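Local atomic coordinates of m3DLH protein (Halieaceae bacterium, PDB entry 7JKA), a protein that probably hydrolyses dienelactones and related ester bonds, and may also cleave phosphotriesters. Residues A66-A71 with T240-L245; L73-H78 with R109-T114; A191-W196 with F205-N210. All coordinates share one frame; numbering follows the deposited sequence. Where two conformers were deposited one is given.

Contact 1: residues A66-A71 with T240-L245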
loop_
_atom_site.group_PDB
_atom_site.type_symbol
_atom_site.label_atom_id
_atom_site.label_comp_id
_atom_site.label_asym_id
_atom_site.label_seq_id
_atom_site.Cartn_x
_atom_site.Cartn_y
_atom_site.Cartn_z
ATOM N N ALA A 66 -9.194 -6.799 -8.421
ATOM C CA ALA A 66 -10.420 -6.796 -9.219
ATOM C C ALA A 66 -10.970 -8.211 -9.378
ATOM O O ALA A 66 -12.194 -8.414 -9.382
ATOM C CB ALA A 66 -10.150 -6.168 -10.591
ATOM N N GLY A 67 -10.083 -9.212 -9.501
ATOM C CA GLY A 67 -10.553 -10.586 -9.597
ATOM C C GLY A 67 -11.195 -11.103 -8.326
ATOM O O GLY A 67 -11.917 -12.101 -8.373
ATOM N N LEU A 68 -10.972 -10.426 -7.205
ATOM C CA LEU A 68 -11.621 -10.748 -5.944
ATOM C C LEU A 68 -12.923 -9.998 -5.742
ATOM O O LEU A 68 -13.562 -10.169 -4.696
ATOM C CB LEU A 68 -10.676 -10.429 -4.778
ATOM C CG LEU A 68 -9.406 -11.276 -4.766
ATOM C CD1 LEU A 68 -8.459 -10.793 -3.671
ATOM C CD2 LEU A 68 -9.761 -12.755 -4.620
ATOM N N GLY A 69 -13.326 -9.172 -6.705
ATOM C CA GLY A 69 -14.546 -8.392 -6.593
ATOM C C GLY A 69 -14.355 -6.999 -6.037
ATOM O O GLY A 69 -15.332 -6.389 -5.579
ATOM N N TYR A 70 -13.142 -6.473 -6.058
ATOM C CA TYR A 70 -12.895 -5.118 -5.582
ATOM C C TYR A 70 -12.678 -4.180 -6.770
ATOM O O TYR A 70 -12.507 -4.613 -7.905
ATOM C CB TYR A 70 -11.685 -5.077 -4.652
ATOM C CG TYR A 70 -11.746 -6.086 -3.530
ATOM C CD1 TYR A 70 -12.924 -6.304 -2.829
ATOM C CD2 TYR A 70 -10.637 -6.825 -3.194
ATOM C CE1 TYR A 70 -12.980 -7.214 -1.817
ATOM C CE2 TYR A 70 -10.683 -7.749 -2.178
ATOM C CZ TYR A 70 -11.852 -7.928 -1.494
ATOM O OH TYR A 70 -11.925 -8.845 -0.473
ATOM N N ALA A 71 -12.690 -2.880 -6.489
ATOM C CA ALA A 71 -12.239 -1.848 -7.418
ATOM C C ALA A 71 -10.948 -1.305 -6.848
ATOM O O ALA A 71 -10.950 -0.797 -5.730
ATOM C CB ALA A 71 -13.274 -0.726 -7.555
ATOM N N THR A 240 -3.182 -14.297 1.197
ATOM C CA THR A 240 -4.314 -14.922 1.872
ATOM C C THR A 240 -4.656 -14.186 3.157
ATOM O O THR A 240 -5.833 -13.988 3.475
ATOM C CB THR A 240 -3.988 -16.387 2.168
ATOM O OG1 THR A 240 -3.905 -17.093 0.924
ATOM C CG2 THR A 240 -5.066 -17.053 3.040
ATOM N N ALA A 241 -3.635 -13.789 3.931
ATOM C CA ALA A 241 -3.922 -13.055 5.159
ATOM C C ALA A 241 -4.635 -11.745 4.856
ATOM O O ALA A 241 -5.577 -11.374 5.561
ATOM C CB ALA A 241 -2.628 -12.818 5.943
ATOM N N MET A 242 -4.210 -11.040 3.798
ATOM C CA MET A 242 -4.902 -9.836 3.352
ATOM C C MET A 242 -6.349 -10.137 2.994
ATOM O O MET A 242 -7.268 -9.421 3.415
ATOM C CB MET A 242 -4.180 -9.258 2.142
ATOM C CG MET A 242 -4.828 -7.993 1.569
ATOM S SD MET A 242 -4.380 -7.747 -0.159
ATOM C CE MET A 242 -5.402 -9.021 -0.900
ATOM N N ARG A 243 -6.571 -11.186 2.199
ATOM C CA ARG A 243 -7.934 -11.546 1.811
ATOM C C ARG A 243 -8.793 -11.878 3.025
ATOM O O ARG A 243 -9.964 -11.494 3.078
ATOM C CB ARG A 243 -7.921 -12.726 0.841
ATOM C CG ARG A 243 -7.401 -12.420 -0.545
ATOM C CD ARG A 243 -7.560 -13.657 -1.444
ATOM N NE ARG A 243 -8.974 -14.001 -1.627
ATOM C CZ ARG A 243 -9.423 -15.064 -2.296
ATOM N NH1 ARG A 243 -8.576 -15.910 -2.868
ATOM N NH2 ARG A 243 -10.726 -15.270 -2.409
ATOM N N ASN A 244 -8.236 -12.595 4.010
ATOM C CA ASN A 244 -9.017 -12.922 5.209
ATOM C C ASN A 244 -9.413 -11.663 5.971
ATOM O O ASN A 244 -10.521 -11.584 6.511
ATOM C CB ASN A 244 -8.239 -13.849 6.149
ATOM C CG ASN A 244 -8.011 -15.253 5.575
ATOM O OD1 ASN A 244 -8.741 -15.731 4.716
ATOM N ND2 ASN A 244 -6.984 -15.932 6.100
ATOM N N LEU A 245 -8.503 -10.685 6.060
ATOM C CA LEU A 245 -8.815 -9.428 6.742
ATOM C C LEU A 245 -9.878 -8.652 5.981
ATOM O O LEU A 245 -10.847 -8.160 6.573
ATOM C CB LEU A 245 -7.557 -8.572 6.894
ATOM C CG LEU A 245 -7.760 -7.252 7.651
ATOM C CD1 LEU A 245 -8.292 -7.501 9.063
ATOM C CD2 LEU A 245 -6.456 -6.477 7.709
#
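Arg243 and Leu68 meet beside the helix turn in which Asn244 N bonds to Thr240 O at 2.8 Å, the shortest polar bond within the two segments; no hydrogen bond crosses between 66-71 and 240-245. The contact is instead a leucine laid on a flat cation. In one of the two conformers of Arg243, Leu68 CD2 stands 3.2 Å above the guanidinium plane, over the middle of the group. The other methyl, Leu68 CD1, then rests along the stem of the arginine, 3.7 Å from Arg243 CG. A bend at chi3 (64°) folds this copy of the arginine chain so that its planar end lies under the leucine; the other copy may lie differently. On the inner side Leu68 CD1 comes within 4.5 Å of Met242 CE, a looser apolar touch. The two helices lie on one side of the central sheet of an alpha/beta hydrolase fold: Met242 also packs on Leu65 of helix 56-67 and on Val152 and Phe154 of strand 150-154, while Tyr70 sits on Leu65 and Pro43. With an alanine in place of Leu68 both methyls go, and in that conformer this face of the guanidinium would probably lose its apolar cover and the Arg243 chain be freer to turn. Leu68 is presented from a helix end closed by a Schellman motif, in which Gly69, at positive phi (93°), sends its N back to Ala66 O at 3.0 Å. The carbonyl oxygen of Leu68 lies 4.1 Å above the plane of the Tyr70 ring, over its centre.

Contact 2: residues L73-H78 with R109-T114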
loop_
_atom_site.group_PDB
_atom_site.type_symbol
_atom_site.label_atom_id
_atom_site.label_comp_id
_atom_site.label_asym_id
_atom_site.label_seq_id
_atom_site.Cartn_x
_atom_site.Cartn_y
_atom_site.Cartn_z
ATOM N N LEU A 73 -7.386 0.962 -7.213
ATOM C CA LEU A 73 -6.656 2.040 -7.875
ATOM C C LEU A 73 -5.168 1.844 -7.620
ATOM O O LEU A 73 -4.702 2.006 -6.486
ATOM C CB LEU A 73 -7.112 3.401 -7.359
ATOM C CG LEU A 73 -6.403 4.585 -8.038
ATOM C CD1 LEU A 73 -6.934 4.755 -9.441
ATOM C CD2 LEU A 73 -6.596 5.882 -7.257
ATOM N N ALA A 74 -4.427 1.508 -8.666
ATOM C CA ALA A 74 -2.971 1.542 -8.594
ATOM C C ALA A 74 -2.526 3.005 -8.632
ATOM O O ALA A 74 -2.793 3.717 -9.610
ATOM C CB ALA A 74 -2.387 0.738 -9.753
ATOM N N ALA A 75 -1.853 3.451 -7.583
ATOM C CA ALA A 75 -1.541 4.859 -7.391
ATOM C C ALA A 75 -0.178 5.244 -7.954
ATOM O O ALA A 75 0.764 4.445 -7.993
ATOM C CB ALA A 75 -1.558 5.217 -5.905
ATOM N N ASP A 76 -0.079 6.511 -8.340
ATOM C CA ASP A 76 1.150 7.117 -8.845
ATOM C C ASP A 76 1.848 7.834 -7.685
ATOM O O ASP A 76 1.255 8.724 -7.073
ATOM C CB ASP A 76 0.735 8.076 -9.967
ATOM C CG ASP A 76 1.875 8.916 -10.537
ATOM O OD1 ASP A 76 3.053 8.744 -10.167
ATOM O OD2 ASP A 76 1.552 9.760 -11.401
ATOM N N LEU A 77 3.102 7.456 -7.378
ATOM C CA LEU A 77 3.793 8.077 -6.253
ATOM C C LEU A 77 4.491 9.377 -6.610
ATOM O O LEU A 77 4.829 10.147 -5.701
ATOM C CB LEU A 77 4.857 7.139 -5.679
ATOM C CG LEU A 77 4.351 5.866 -5.000
ATOM C CD1 LEU A 77 5.547 5.022 -4.580
ATOM C CD2 LEU A 77 3.463 6.222 -3.792
ATOM N N HIS A 78 4.762 9.625 -7.892
ATOM C CA HIS A 78 5.737 10.644 -8.266
ATOM C C HIS A 78 5.179 11.752 -9.126
ATOM O O HIS A 78 5.740 12.862 -9.130
ATOM C CB HIS A 78 6.907 10.002 -9.016
ATOM C CG HIS A 78 7.531 8.884 -8.254
ATOM N ND1 HIS A 78 7.891 9.006 -6.928
ATOM C CD2 HIS A 78 7.837 7.614 -8.614
ATOM C CE1 HIS A 78 8.398 7.861 -6.505
ATOM N NE2 HIS A 78 8.390 7.005 -7.514
ATOM N N ARG A 109 -3.593 10.787 0.043
ATOM C CA ARG A 109 -5.003 11.131 0.174
ATOM C C ARG A 109 -5.628 11.436 -1.187
ATOM O O ARG A 109 -6.806 11.120 -1.413
ATOM C CB ARG A 109 -5.142 12.312 1.133
ATOM C CG ARG A 109 -6.496 12.410 1.760
ATOM C CD ARG A 109 -6.420 12.502 3.276
ATOM N NE ARG A 109 -7.767 12.396 3.813
ATOM C CZ ARG A 109 -8.134 12.778 5.028
ATOM N NH1 ARG A 109 -9.406 12.640 5.389
ATOM N NH2 ARG A 109 -7.250 13.318 5.865
ATOM N N ALA A 110 -4.852 12.020 -2.111
ATOM C CA ALA A 110 -5.367 12.259 -3.457
ATOM C C ALA A 110 -5.709 10.952 -4.153
ATOM O O ALA A 110 -6.737 10.863 -4.836
ATOM C CB ALA A 110 -4.352 13.047 -4.284
ATOM N N ALA A 111 -4.894 9.912 -3.954
ATOM C CA ALA A 111 -5.238 8.609 -4.519
ATOM C C ALA A 111 -6.511 8.053 -3.886
ATOM O O ALA A 111 -7.400 7.574 -4.589
ATOM C CB ALA A 111 -4.064 7.634 -4.376
ATOM N N LEU A 112 -6.656 8.164 -2.558
ATOM C CA LEU A 112 -7.874 7.644 -1.925
ATOM C C LEU A 112 -9.102 8.412 -2.398
ATOM O O LEU A 112 -10.148 7.819 -2.702
ATOM C CB LEU A 112 -7.758 7.740 -0.396
ATOM C CG LEU A 112 -8.949 7.178 0.389
ATOM C CD1 LEU A 112 -9.181 5.714 0.041
ATOM C CD2 LEU A 112 -8.729 7.364 1.878
ATOM N N ASP A 113 -9.001 9.750 -2.438
ATOM C CA ASP A 113 -10.140 10.551 -2.881
ATOM C C ASP A 113 -10.538 10.192 -4.303
ATOM O O ASP A 113 -11.734 10.099 -4.626
ATOM C CB ASP A 113 -9.789 12.028 -2.802
ATOM C CG ASP A 113 -9.760 12.547 -1.388
ATOM O OD1 ASP A 113 -10.189 11.859 -0.441
ATOM O OD2 ASP A 113 -9.255 13.700 -1.240
ATOM N N THR A 114 -9.547 9.978 -5.160
ATOM C CA THR A 114 -9.840 9.608 -6.536
ATOM C C THR A 114 -10.514 8.240 -6.612
ATOM O O THR A 114 -11.449 8.046 -7.400
ATOM C CB THR A 114 -8.554 9.644 -7.345
ATOM O OG1 THR A 114 -7.973 10.945 -7.154
ATOM C CG2 THR A 114 -8.869 9.478 -8.781
#
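Leu73 presses a methyl group onto a helix carbonyl: its CD2 lies 3.3 Å from Ala111 O, closer than any other approach between 73-78 and 109-114. With CG swung opposite the backbone N (chi1 -179°), the leucine extends to the helix and also brings CD2 to 4.2 Å from Thr114 CB. Beside it two alanines meet methyl to methyl, Ala75 CB to Ala111 CB at 3.8 Å, and these small side chains let the backbones draw near, with Ala75 CA and Ala111 CA 6.0 Å apart. On the helix, Ala110 O takes two bonds from one residue. Thr114 OG1 donates to Ala110 O at 2.6 Å, and Thr114 N arrives from the opposite face of the carbonyl plane. The hydroxyl is thus turned back onto its own helix, and the threonine meets Leu73 through carbon. Past the strand, Asp76 OD1 accepts from His78 N at 3.0 Å, from above the carboxylate plane, and so forms an Asx turn. Gly79 N is a second donor to OD1, while Gly81 N and Val29 N bind OD2, so this buried carboxylate ties its own loop to strand 27-35. Strand 71-74 pairs with strand 42-48, whose Val46 also touches Ala111. A helix seated on adjoining strands through alanine and aliphatic side chains is the layered sheet-and-helix packing of the alpha/beta hydrolase fold.

Contact 3: residues A191-W196 with F205-N210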
loop_
_atom_site.group_PDB
_atom_site.type_symbol
_atom_site.label_atom_id
_atom_site.label_comp_id
_atom_site.label_asym_id
_atom_site.label_seq_id
_atom_site.Cartn_x
_atom_site.Cartn_y
_atom_site.Cartn_z
ATOM N N ALA A 191 8.808 0.680 17.616
ATOM C CA ALA A 191 8.137 1.970 17.718
ATOM C C ALA A 191 6.685 1.874 17.282
ATOM O O ALA A 191 5.782 2.311 18.002
ATOM C CB ALA A 191 8.882 3.014 16.886
ATOM N N VAL A 192 6.434 1.293 16.107
ATOM C CA VAL A 192 5.063 1.285 15.614
ATOM C C VAL A 192 4.211 0.372 16.471
ATOM O O VAL A 192 3.048 0.684 16.754
ATOM C CB VAL A 192 4.973 0.902 14.116
ATOM C CG1 VAL A 192 5.806 1.873 13.270
ATOM C CG2 VAL A 192 5.361 -0.560 13.865
ATOM N N MET A 193 4.767 -0.773 16.909
ATOM C CA MET A 193 4.010 -1.614 17.823
ATOM C C MET A 193 3.614 -0.831 19.061
ATOM O O MET A 193 2.493 -0.975 19.561
ATOM C CB MET A 193 4.812 -2.847 18.239
ATOM C CG MET A 193 4.977 -3.857 17.140
ATOM S SD MET A 193 5.777 -5.321 17.825
ATOM C CE MET A 193 5.688 -6.409 16.411
ATOM N N GLY A 194 4.529 0.000 19.570
ATOM C CA GLY A 194 4.227 0.782 20.759
ATOM C C GLY A 194 3.140 1.813 20.527
ATOM O O GLY A 194 2.298 2.043 21.401
ATOM N N GLU A 195 3.148 2.456 19.351
ATOM C CA GLU A 195 2.080 3.385 18.986
ATOM C C GLU A 195 0.741 2.678 18.958
ATOM O O GLU A 195 -0.251 3.154 19.526
ATOM C CB GLU A 195 2.367 4.006 17.613
ATOM C CG GLU A 195 3.657 4.789 17.543
ATOM C CD GLU A 195 4.108 5.079 16.136
ATOM O OE1 GLU A 195 3.398 4.697 15.174
ATOM O OE2 GLU A 195 5.192 5.670 15.993
ATOM N N TRP A 196 0.705 1.517 18.310
ATOM C CA TRP A 196 -0.556 0.828 18.117
ATOM C C TRP A 196 -1.057 0.208 19.419
ATOM O O TRP A 196 -2.271 0.146 19.630
ATOM C CB TRP A 196 -0.393 -0.220 17.011
ATOM C CG TRP A 196 0.013 0.426 15.700
ATOM C CD1 TRP A 196 -0.117 1.756 15.357
ATOM C CD2 TRP A 196 0.631 -0.221 14.577
ATOM N NE1 TRP A 196 0.379 1.958 14.089
ATOM C CE2 TRP A 196 0.835 0.767 13.584
ATOM C CE3 TRP A 196 1.027 -1.546 14.317
ATOM C CZ2 TRP A 196 1.430 0.476 12.353
ATOM C CZ3 TRP A 196 1.599 -1.843 13.092
ATOM C CH2 TRP A 196 1.783 -0.839 12.115
ATOM N N PHE A 205 0.763 -8.084 13.278
ATOM C CA PHE A 205 2.085 -7.950 12.675
ATOM C C PHE A 205 2.639 -9.358 12.557
ATOM O O PHE A 205 2.808 -10.032 13.568
ATOM C CB PHE A 205 2.963 -7.057 13.550
ATOM C CG PHE A 205 4.295 -6.677 12.946
ATOM C CD1 PHE A 205 5.250 -7.631 12.653
ATOM C CD2 PHE A 205 4.607 -5.340 12.732
ATOM C CE1 PHE A 205 6.486 -7.273 12.127
ATOM C CE2 PHE A 205 5.834 -4.977 12.212
ATOM C CZ PHE A 205 6.760 -5.952 11.885
ATOM N N THR A 206 2.859 -9.822 11.331
ATOM C CA THR A 206 3.345 -11.177 11.084
ATOM C C THR A 206 4.773 -11.140 10.560
ATOM O O THR A 206 5.064 -10.477 9.559
ATOM C CB THR A 206 2.432 -11.938 10.118
ATOM O OG1 THR A 206 1.127 -12.047 10.719
ATOM C CG2 THR A 206 2.993 -13.330 9.807
ATOM N N PHE A 207 5.651 -11.838 11.263
ATOM C CA PHE A 207 7.011 -12.147 10.818
ATOM C C PHE A 207 6.945 -13.407 9.963
ATOM O O PHE A 207 6.586 -14.485 10.465
ATOM C CB PHE A 207 7.943 -12.389 12.007
ATOM C CG PHE A 207 8.309 -11.159 12.792
ATOM C CD1 PHE A 207 7.392 -10.558 13.645
ATOM C CD2 PHE A 207 9.594 -10.645 12.721
ATOM C CE1 PHE A 207 7.751 -9.437 14.401
ATOM C CE2 PHE A 207 9.969 -9.520 13.484
ATOM C CZ PHE A 207 9.033 -8.913 14.304
ATOM N N TYR A 208 7.279 -13.285 8.678
ATOM C CA TYR A 208 7.373 -14.436 7.776
ATOM C C TYR A 208 8.839 -14.856 7.697
ATOM O O TYR A 208 9.663 -14.173 7.079
ATOM C CB TYR A 208 6.819 -14.092 6.397
ATOM C CG TYR A 208 5.322 -13.916 6.404
ATOM C CD1 TYR A 208 4.482 -15.024 6.363
ATOM C CD2 TYR A 208 4.743 -12.649 6.432
ATOM C CE1 TYR A 208 3.089 -14.862 6.357
ATOM C CE2 TYR A 208 3.374 -12.491 6.430
ATOM C CZ TYR A 208 2.551 -13.605 6.385
ATOM O OH TYR A 208 1.172 -13.463 6.377
ATOM N N GLY A 209 9.170 -15.984 8.327
ATOM C CA GLY A 209 10.563 -16.348 8.443
ATOM C C GLY A 209 11.270 -16.570 7.125
ATOM O O GLY A 209 12.470 -16.307 7.007
ATOM N N ASN A 210 10.555 -17.049 6.118
ATOM C CA ASN A 210 11.232 -17.405 4.873
ATOM C C ASN A 210 11.788 -16.190 4.130
ATOM O O ASN A 210 12.660 -16.342 3.275
ATOM C CB ASN A 210 10.265 -18.137 3.933
ATOM C CG ASN A 210 9.854 -19.514 4.434
ATOM O OD1 ASN A 210 10.553 -20.161 5.224
ATOM N ND2 ASN A 210 8.703 -19.977 3.948
#
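A beta-alpha-beta unit, formed by strand 172-178, helix 186-198 and strand 203-208, includes, near the surface, a Met-aromatic contact between Met193 and Phe205. The methionine carries the touch with its terminal methyl. Met193 CE sits over one face of the Phe205 ring, 4.0 Å from the centroid and 21° off the ring normal, a CH-pi contact displaced toward the rim carrying Phe205 CG. The sulfur stays above the same ring at 5.5 Å from Met193 SD to the centroid, a more distant part of the meeting. An extended chain beyond CG (chi2 -174°, chi3 174°) carries CE across to the strand, where the methionine and phenylalanine side chains cross at about a right angle. Met193 CE also lies 4.2 Å from Phe207 CE1, at the edge of that ring and near its plane. The two phenylalanines meet as well, Phe205 CE1 lying 3.4 Å above the plane of the Phe207 ring. His177 of strand 172-178 contacts both rings, edge-to-face with Phe207. Deeper in the fold, Trp196 packs on Val173 and Val175 of that strand and on Leu139 of helix 133-143, while Tyr208 touches Thr234 and Arg237 of helix 232-250.

Overall arrangement
The three contacts illustrate how one mixed sheet can be clad from both sides. Contact 1 spans most of the chain, joining the end of helix 56-67 to helix 232-250, and contacts 2 and 3 lie one after the other within that span. The first segments of contacts 1 and 2 adjoin in sequence, yet the contact centres lie about 19 Å apart because helix 101-116 of contact 2 packs on the other side of the sheet. Contact 3, its centre about 25 Å from that of contact 2, lies toward the far end of the sheet, beyond the chain's centre. Contacts 1 and 3 are about 22 Å apart by centres but meet where Ala241 CB lies 3.9 Å from Tyr208 OH, so the late helix links back to strand 203-208.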